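Local coordinates for flagellar hook associated protein type 3 FlgL (Legionella pneumophila subsp. pneumophila, PDB 5YTI) that probably serves as a structural protein of the bacterial flagellum, helping to form the junction between the hook and the filament, at residues F62-R66 against Q165-T169; Q48-I52 against T369-L373. All coordinates share one frame; numbering follows the deposited sequence.

Interaction 1: residues F62-R66 against Q165-T169; sequences FQNNR and QAVTT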
ATOM      1  N   PHE A  62     -30.402   9.640  16.302  1.00 97.47           N
ATOM      2  CA  PHE A  62     -29.962   9.471  14.921  1.00 97.64           C
ATOM      3  C   PHE A  62     -29.575  10.840  14.306  1.00 95.11           C
ATOM      4  O   PHE A  62     -28.507  10.961  13.700  1.00 92.41           O
ATOM      5  CB  PHE A  62     -31.047   8.761  14.056  1.00101.36           C
ATOM      6  CG  PHE A  62     -31.299   7.283  14.394  1.00103.12           C
ATOM      7  CD1 PHE A  62     -30.457   6.549  15.247  1.00104.84           C
ATOM      8  CD2 PHE A  62     -32.380   6.610  13.800  1.00102.21           C
ATOM      9  CE1 PHE A  62     -30.713   5.205  15.527  1.00105.08           C
ATOM     10  CE2 PHE A  62     -32.632   5.275  14.081  1.00101.15           C
ATOM     11  CZ  PHE A  62     -31.801   4.573  14.946  1.00103.37           C
ATOM     12  N   GLN A  63     -30.426  11.861  14.481  1.00 95.16           N
ATOM     13  CA  GLN A  63     -30.103  13.257  14.077  1.00 96.71           C
ATOM     14  C   GLN A  63     -28.890  13.863  14.835  1.00 93.06           C
ATOM     15  O   GLN A  63     -28.064  14.545  14.231  1.00 89.71           O
ATOM     16  CB  GLN A  63     -31.324  14.197  14.229  1.00 99.29           C
ATOM     17  CG  GLN A  63     -32.645  13.659  13.684  1.00101.14           C
ATOM     18  CD  GLN A  63     -33.464  14.699  12.953  1.00105.32           C
ATOM     19  OE1 GLN A  63     -33.113  15.095  11.830  1.00111.64           O
ATOM     20  NE2 GLN A  63     -34.573  15.131  13.564  1.00103.48           N
ATOM     21  N   ASN A  64     -28.802  13.623  16.147  1.00 93.41           N
ATOM     22  CA  ASN A  64     -27.656  14.053  16.960  1.00 97.15           C
ATOM     23  C   ASN A  64     -26.383  13.354  16.447  1.00 94.46           C
ATOM     24  O   ASN A  64     -25.393  14.007  16.120  1.00 95.54           O
ATOM     25  CB  ASN A  64     -27.911  13.753  18.457  1.00105.21           C
ATOM     26  CG  ASN A  64     -27.121  14.668  19.414  1.00114.46           C
ATOM     27  OD1 ASN A  64     -27.422  15.872  19.551  1.00121.23           O
ATOM     28  ND2 ASN A  64     -26.139  14.083  20.123  1.00109.90           N
ATOM     29  N   ASN A  65     -26.421  12.032  16.331  1.00 90.14           N
ATOM     30  CA  ASN A  65     -25.285  11.295  15.784  1.00 89.50           C
ATOM     31  C   ASN A  65     -24.813  11.800  14.390  1.00 87.92           C
ATOM     32  O   ASN A  65     -23.592  11.844  14.129  1.00 83.92           O
ATOM     33  CB  ASN A  65     -25.598   9.793  15.738  1.00 87.74           C
ATOM     34  CG  ASN A  65     -25.414   9.108  17.081  1.00 88.30           C
ATOM     35  OD1 ASN A  65     -24.908   9.697  18.037  1.00 86.72           O
ATOM     36  ND2 ASN A  65     -25.829   7.846  17.154  1.00 88.62           N
ATOM     37  N   ARG A  66     -25.777  12.153  13.518  1.00 87.01           N
ATOM     38  CA  ARG A  66     -25.492  12.683  12.170  0.50 86.86           C
ATOM     39  C   ARG A  66     -24.822  14.044  12.266  1.00 90.10           C
ATOM     40  O   ARG A  66     -23.733  14.229  11.752  1.00 92.53           O
ATOM     41  CB  ARG A  66     -26.773  12.795  11.324  0.50 83.89           C
ATOM     42  CG  ARG A  66     -26.661  13.738  10.127  0.50 82.76           C
ATOM     43  CD  ARG A  66     -27.989  13.925   9.387  0.50 81.66           C
ATOM     44  NE  ARG A  66     -28.906  14.841  10.075  0.50 80.39           N
ATOM     45  CZ  ARG A  66     -30.066  14.482  10.629  0.50 75.52           C
ATOM     46  NH1 ARG A  66     -30.483  13.240  10.561  0.50 72.84           N
ATOM     47  NH2 ARG A  66     -30.817  15.376  11.239  0.50 75.31           N
ATOM     48  N   GLN A 165     -21.492   4.830  13.486  1.00 94.53           N
ATOM     49  CA  GLN A 165     -22.555   5.499  14.209  1.00 92.19           C
ATOM     50  C   GLN A 165     -23.879   5.416  13.485  1.00 93.05           C
ATOM     51  O   GLN A 165     -23.956   5.713  12.277  1.00 91.51           O
ATOM     52  CB  GLN A 165     -22.203   6.946  14.406  1.00 91.29           C
ATOM     53  CG  GLN A 165     -21.136   7.118  15.445  1.00 92.39           C
ATOM     54  CD  GLN A 165     -21.516   8.175  16.430  1.00 94.14           C
ATOM     55  OE1 GLN A 165     -21.898   7.847  17.547  1.00 94.27           O
ATOM     56  NE2 GLN A 165     -21.465   9.459  16.011  1.00 94.74           N
ATOM     57  N   ALA A 166     -24.911   5.005  14.233  1.00 91.88           N
ATOM     58  CA  ALA A 166     -26.276   4.959  13.728  1.00 90.11           C
ATOM     59  C   ALA A 166     -26.716   6.394  13.431  1.00 90.84           C
ATOM     60  O   ALA A 166     -26.686   7.247  14.325  1.00 88.83           O
ATOM     61  CB  ALA A 166     -27.198   4.311  14.753  1.00 89.10           C
ATOM     62  N   VAL A 167     -27.072   6.659  12.167  1.00 91.04           N
ATOM     63  CA  VAL A 167     -27.597   7.960  11.728  1.00 91.09           C
ATOM     64  C   VAL A 167     -28.933   7.851  10.965  1.00 93.51           C
ATOM     65  O   VAL A 167     -29.484   8.864  10.524  1.00 92.35           O
ATOM     66  CB  VAL A 167     -26.548   8.716  10.883  1.00 93.08           C
ATOM     67  CG1 VAL A 167     -25.297   8.965  11.708  1.00 93.45           C
ATOM     68  CG2 VAL A 167     -26.163   7.943   9.632  1.00 92.80           C
ATOM     69  N   THR A 168     -29.408   6.609  10.779  1.00 98.60           N
ATOM     70  CA  THR A 168     -30.810   6.257  10.461  1.00102.25           C
ATOM     71  C   THR A 168     -31.037   4.866  11.075  1.00105.37           C
ATOM     72  O   THR A 168     -30.157   4.375  11.792  1.00105.82           O
ATOM     73  CB  THR A 168     -31.116   6.218   8.942  1.00103.45           C
ATOM     74  OG1 THR A 168     -30.540   5.037   8.348  1.00106.94           O
ATOM     75  CG2 THR A 168     -30.621   7.490   8.224  1.00101.17           C
ATOM     76  N   THR A 169     -32.170   4.211  10.796  1.00111.70           N
ATOM     77  CA  THR A 169     -32.509   2.935  11.493  1.00115.47           C
ATOM     78  C   THR A 169     -31.639   1.745  11.078  1.00118.22           C
ATOM     79  O   THR A 169     -31.541   0.735  11.803  1.00119.58           O
ATOM     80  CB  THR A 169     -33.981   2.508  11.304  1.00113.48           C
ATOM     81  OG1 THR A 169     -34.797   3.654  11.057  1.00110.86           O
ATOM     82  CG2 THR A 169     -34.486   1.761  12.558  1.00114.94           C
TER

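Interaction 2: residues Q48-I52 against T369-L373; sequences QIELI and TLKKL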
ATOM      1  N   GLN A  48     -48.077   1.125  21.113  1.00125.54           N
ATOM      2  CA  GLN A  48     -48.330   2.049  19.975  1.00127.88           C
ATOM      3  C   GLN A  48     -47.823   3.451  20.281  1.00123.28           C
ATOM      4  O   GLN A  48     -46.821   3.864  19.709  1.00131.17           O
ATOM      5  CB  GLN A  48     -49.812   2.094  19.570  1.00134.01           C
ATOM      6  CG  GLN A  48     -50.079   2.869  18.275  1.00136.07           C
ATOM      7  CD  GLN A  48     -49.328   2.313  17.062  1.00139.33           C
ATOM      8  OE1 GLN A  48     -49.064   3.036  16.100  1.00135.96           O
ATOM      9  NE2 GLN A  48     -48.983   1.025  17.106  1.00145.95           N
ATOM     10  N   ILE A  49     -48.488   4.184  21.170  1.00114.36           N
ATOM     11  CA  ILE A  49     -48.037   5.538  21.489  1.00110.26           C
ATOM     12  C   ILE A  49     -46.716   5.541  22.259  1.00108.31           C
ATOM     13  O   ILE A  49     -45.868   6.377  21.994  1.00110.12           O
ATOM     14  CB  ILE A  49     -49.088   6.356  22.263  1.00113.44           C
ATOM     15  CG1 ILE A  49     -48.716   7.846  22.279  1.00109.10           C
ATOM     16  CG2 ILE A  49     -49.257   5.828  23.686  1.00120.48           C
ATOM     17  CD1 ILE A  49     -49.771   8.711  22.925  1.00109.23           C
ATOM     18  N   GLU A  50     -46.525   4.620  23.199  1.00110.28           N
ATOM     19  CA  GLU A  50     -45.236   4.521  23.896  1.00113.31           C
ATOM     20  C   GLU A  50     -44.157   4.061  22.903  1.00111.56           C
ATOM     21  O   GLU A  50     -42.977   4.360  23.086  1.00110.71           O
ATOM     22  CB  GLU A  50     -45.322   3.586  25.124  1.00118.73           C
ATOM     23  CG  GLU A  50     -44.025   3.408  25.929  1.00122.74           C
ATOM     24  CD  GLU A  50     -43.468   4.706  26.526  1.00124.69           C
ATOM     25  OE1 GLU A  50     -44.243   5.504  27.114  1.00124.54           O
ATOM     26  OE2 GLU A  50     -42.238   4.930  26.417  1.00123.47           O
ATOM     27  N   LEU A  51     -44.574   3.343  21.856  1.00111.86           N
ATOM     28  CA  LEU A  51     -43.671   2.909  20.775  1.00112.82           C
ATOM     29  C   LEU A  51     -43.200   4.081  19.906  1.00108.40           C
ATOM     30  O   LEU A  51     -42.016   4.212  19.628  1.00101.20           O
ATOM     31  CB  LEU A  51     -44.323   1.837  19.884  1.00114.97           C
ATOM     32  CG  LEU A  51     -44.080   0.381  20.295  1.00119.40           C
ATOM     33  CD1 LEU A  51     -44.874  -0.533  19.364  1.00120.79           C
ATOM     34  CD2 LEU A  51     -42.588   0.027  20.320  1.00116.22           C
ATOM     35  N   ILE A  52     -44.134   4.927  19.490  1.00107.43           N
ATOM     36  CA  ILE A  52     -43.800   6.138  18.765  1.00101.98           C
ATOM     37  C   ILE A  52     -42.973   7.093  19.626  1.00100.40           C
ATOM     38  O   ILE A  52     -41.906   7.523  19.207  1.00 98.87           O
ATOM     39  CB  ILE A  52     -45.046   6.854  18.290  1.00102.59           C
ATOM     40  CG1 ILE A  52     -45.831   5.961  17.346  1.00105.88           C
ATOM     41  CG2 ILE A  52     -44.641   8.093  17.530  1.00105.80           C
ATOM     42  CD1 ILE A  52     -47.193   6.518  17.012  1.00107.56           C
ATOM     43  N   THR A 369     -48.772   9.902  12.192  1.00104.28           N
ATOM     44  CA  THR A 369     -49.270   8.770  12.994  1.00104.61           C
ATOM     45  C   THR A 369     -49.823   9.282  14.352  1.00106.14           C
ATOM     46  O   THR A 369     -50.828   8.756  14.842  1.00110.96           O
ATOM     47  CB  THR A 369     -48.190   7.646  13.181  1.00101.20           C
ATOM     48  OG1 THR A 369     -47.721   7.193  11.909  1.00 97.84           O
ATOM     49  CG2 THR A 369     -48.748   6.429  13.901  1.00103.05           C
ATOM     50  N   LEU A 370     -49.206  10.309  14.945  1.00103.37           N
ATOM     51  CA  LEU A 370     -49.770  10.912  16.165  1.00107.28           C
ATOM     52  C   LEU A 370     -51.068  11.678  15.883  1.00107.47           C
ATOM     53  O   LEU A 370     -52.046  11.443  16.575  1.00108.68           O
ATOM     54  CB  LEU A 370     -48.763  11.824  16.886  1.00108.62           C
ATOM     55  CG  LEU A 370     -47.585  11.184  17.638  1.00108.07           C
ATOM     56  CD1 LEU A 370     -46.712  12.285  18.211  1.00107.14           C
ATOM     57  CD2 LEU A 370     -48.024  10.241  18.750  1.00109.76           C
ATOM     58  N   LYS A 371     -51.074  12.577  14.883  1.00107.35           N
ATOM     59  CA  LYS A 371     -52.295  13.309  14.484  1.00108.96           C
ATOM     60  C   LYS A 371     -53.463  12.345  14.206  1.00114.51           C
ATOM     61  O   LYS A 371     -54.547  12.533  14.754  1.00113.58           O
ATOM     62  CB  LYS A 371     -52.050  14.218  13.270  1.00103.68           C
ATOM     63  N   LYS A 372     -53.220  11.306  13.389  1.00122.11           N
ATOM     64  CA  LYS A 372     -54.226  10.269  13.014  1.00124.76           C
ATOM     65  C   LYS A 372     -54.558   9.258  14.126  1.00128.99           C
ATOM     66  O   LYS A 372     -55.518   8.491  14.009  1.00138.18           O
ATOM     67  CB  LYS A 372     -53.771   9.483  11.763  1.00121.97           C
ATOM     68  N   LEU A 373     -53.753   9.240  15.185  1.00131.85           N
ATOM     69  CA  LEU A 373     -53.981   8.361  16.334  1.00133.81           C
ATOM     70  C   LEU A 373     -54.653   9.113  17.466  1.00134.15           C
ATOM     71  O   LEU A 373     -55.402   8.534  18.246  1.00137.33           O
ATOM     72  CB  LEU A 373     -52.660   7.796  16.843  1.00134.30           C
ATOM     73  CG  LEU A 373     -52.732   6.791  17.988  1.00135.91           C
ATOM     74  CD1 LEU A 373     -53.264   5.450  17.497  1.00137.64           C
ATOM     75  CD2 LEU A 373     -51.350   6.639  18.602  1.00136.85           C
TER

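Interaction 1: residues F62-R66 against Q165-T169
Phe-62 and Asn-65, one turn apart on helix 49-96, carry the contact with the chain around strand 164-168, the first by its ring and the second by its amide. The two backbones come close, with the CA atoms of Phe-62 and Val-167 4.3 Å apart.

The polar part is one hydrogen bond from side chain to backbone. Asn-65 ND2 donates to Ala-166 O over 3.0 Å with an N-H...O angle of 154°. The donor lies in the carbonyl plane of Ala-166, and the acceptor in turn lies almost in the plane of the Asn-65 amide, consistent with the modelled orientation of that amide. The Gln-165 side chain crosses that of Asn-65 at about a right angle, their amide planes turned 42° apart, with no hydrogen bond between them.

The aromatic part rests on Phe-62. With CG beside the backbone N (chi1 -69°), the ring is laid over the backbone of Thr-168: one face receives Thr-168 O, 3.4 Å above the plane and over the ring centre, and CE2 is 3.4 Å from Thr-168 C. Obliquely to the ring, the methyl CB of Ala-166 meets CE1 at 3.7 Å.

Aliphatic packing adds a third element. Val-167 turns CG1 toward the helix backbone, 3.7 Å from Arg-66 N, while its CB stands 4.1 Å from Arg-66 CB.

Val-167 O accepts a hydrogen bond from Asn-359 ND2 on helix 316-374, and the side chain of Thr-168 packs on Ala-355 and Asn-359 of the same helix. Strand 164-168 pairs with antiparallel strand 171-174, so a short beta hairpin lies against both long helices, consistent with the hairpin that accompanies the helical bundle of flagellin's D1 domain.

Interaction 2: residues Q48-I52 against T369-L373
Staggered side chains bring Ile-52 and Thr-369 together: Ile-52 keeps CG1 beside its backbone N and then runs extended to CD1 (chi2 171°), while Thr-369 sets OG1 beside its backbone N (chi1 -56°), which leaves CG2 anti to that N. The two methyls meet at 3.5 Å between Ile-52 CD1 and Thr-369 CG2, where the start of helix 49-96 and the last turns of helix 316-374 lie alongside as an antiparallel pair, the long rod of the flagellin-like helical region.

Leu-370 and Leu-373 complete the apolar patch. Leu-370 and Ile-52 run alongside each other, pointing opposite ways, with Leu-370 CD2 4.2 Å from Ile-52 CG2, and the same leucine methyl lies 4.3 Å from Ile-49 CG1. Leu-373 points its CB toward helix 49-96, and its CD2 comes 4.3 Å from Ile-49 CB.

No hydrogen bond passes between the two segments. The hydroxyl of Thr-369 is engaged within its own helix, where OG1 bonds to Ile-365 O, so across the contact this residue offers its methyl. A bound cadmium ion lies about 5 Å from the side chain of Ile-49, at this surface end of the rod. Gln-48, the first modelled residue, bends at chi2 and drapes its aliphatic part over Leu-373, with CG 4.0 Å from Leu-373 CD2, while its OE1 stands 4.1 Å from Thr-369 CG2.

Both contacts use helix 49-96, about four turns apart; their centres lie about 22 Å apart and the contacts do not touch. Interaction 1 is partly buried and sets a beta hairpin on the helix; interaction 2, farther from the chain's centre, is a smaller surface contact that joins this helix directly to helix 316-374. That second helix matters to interaction 1 as well, since its Asn-359 also bonds to Val-167 O and it packs against Thr-168. The chemistry follows the partner: against an extended backbone, interaction 1 combines an amide-to-carbonyl bond with an aromatic ring, whereas interaction 2, helix against helix, depends on aliphatic side chains.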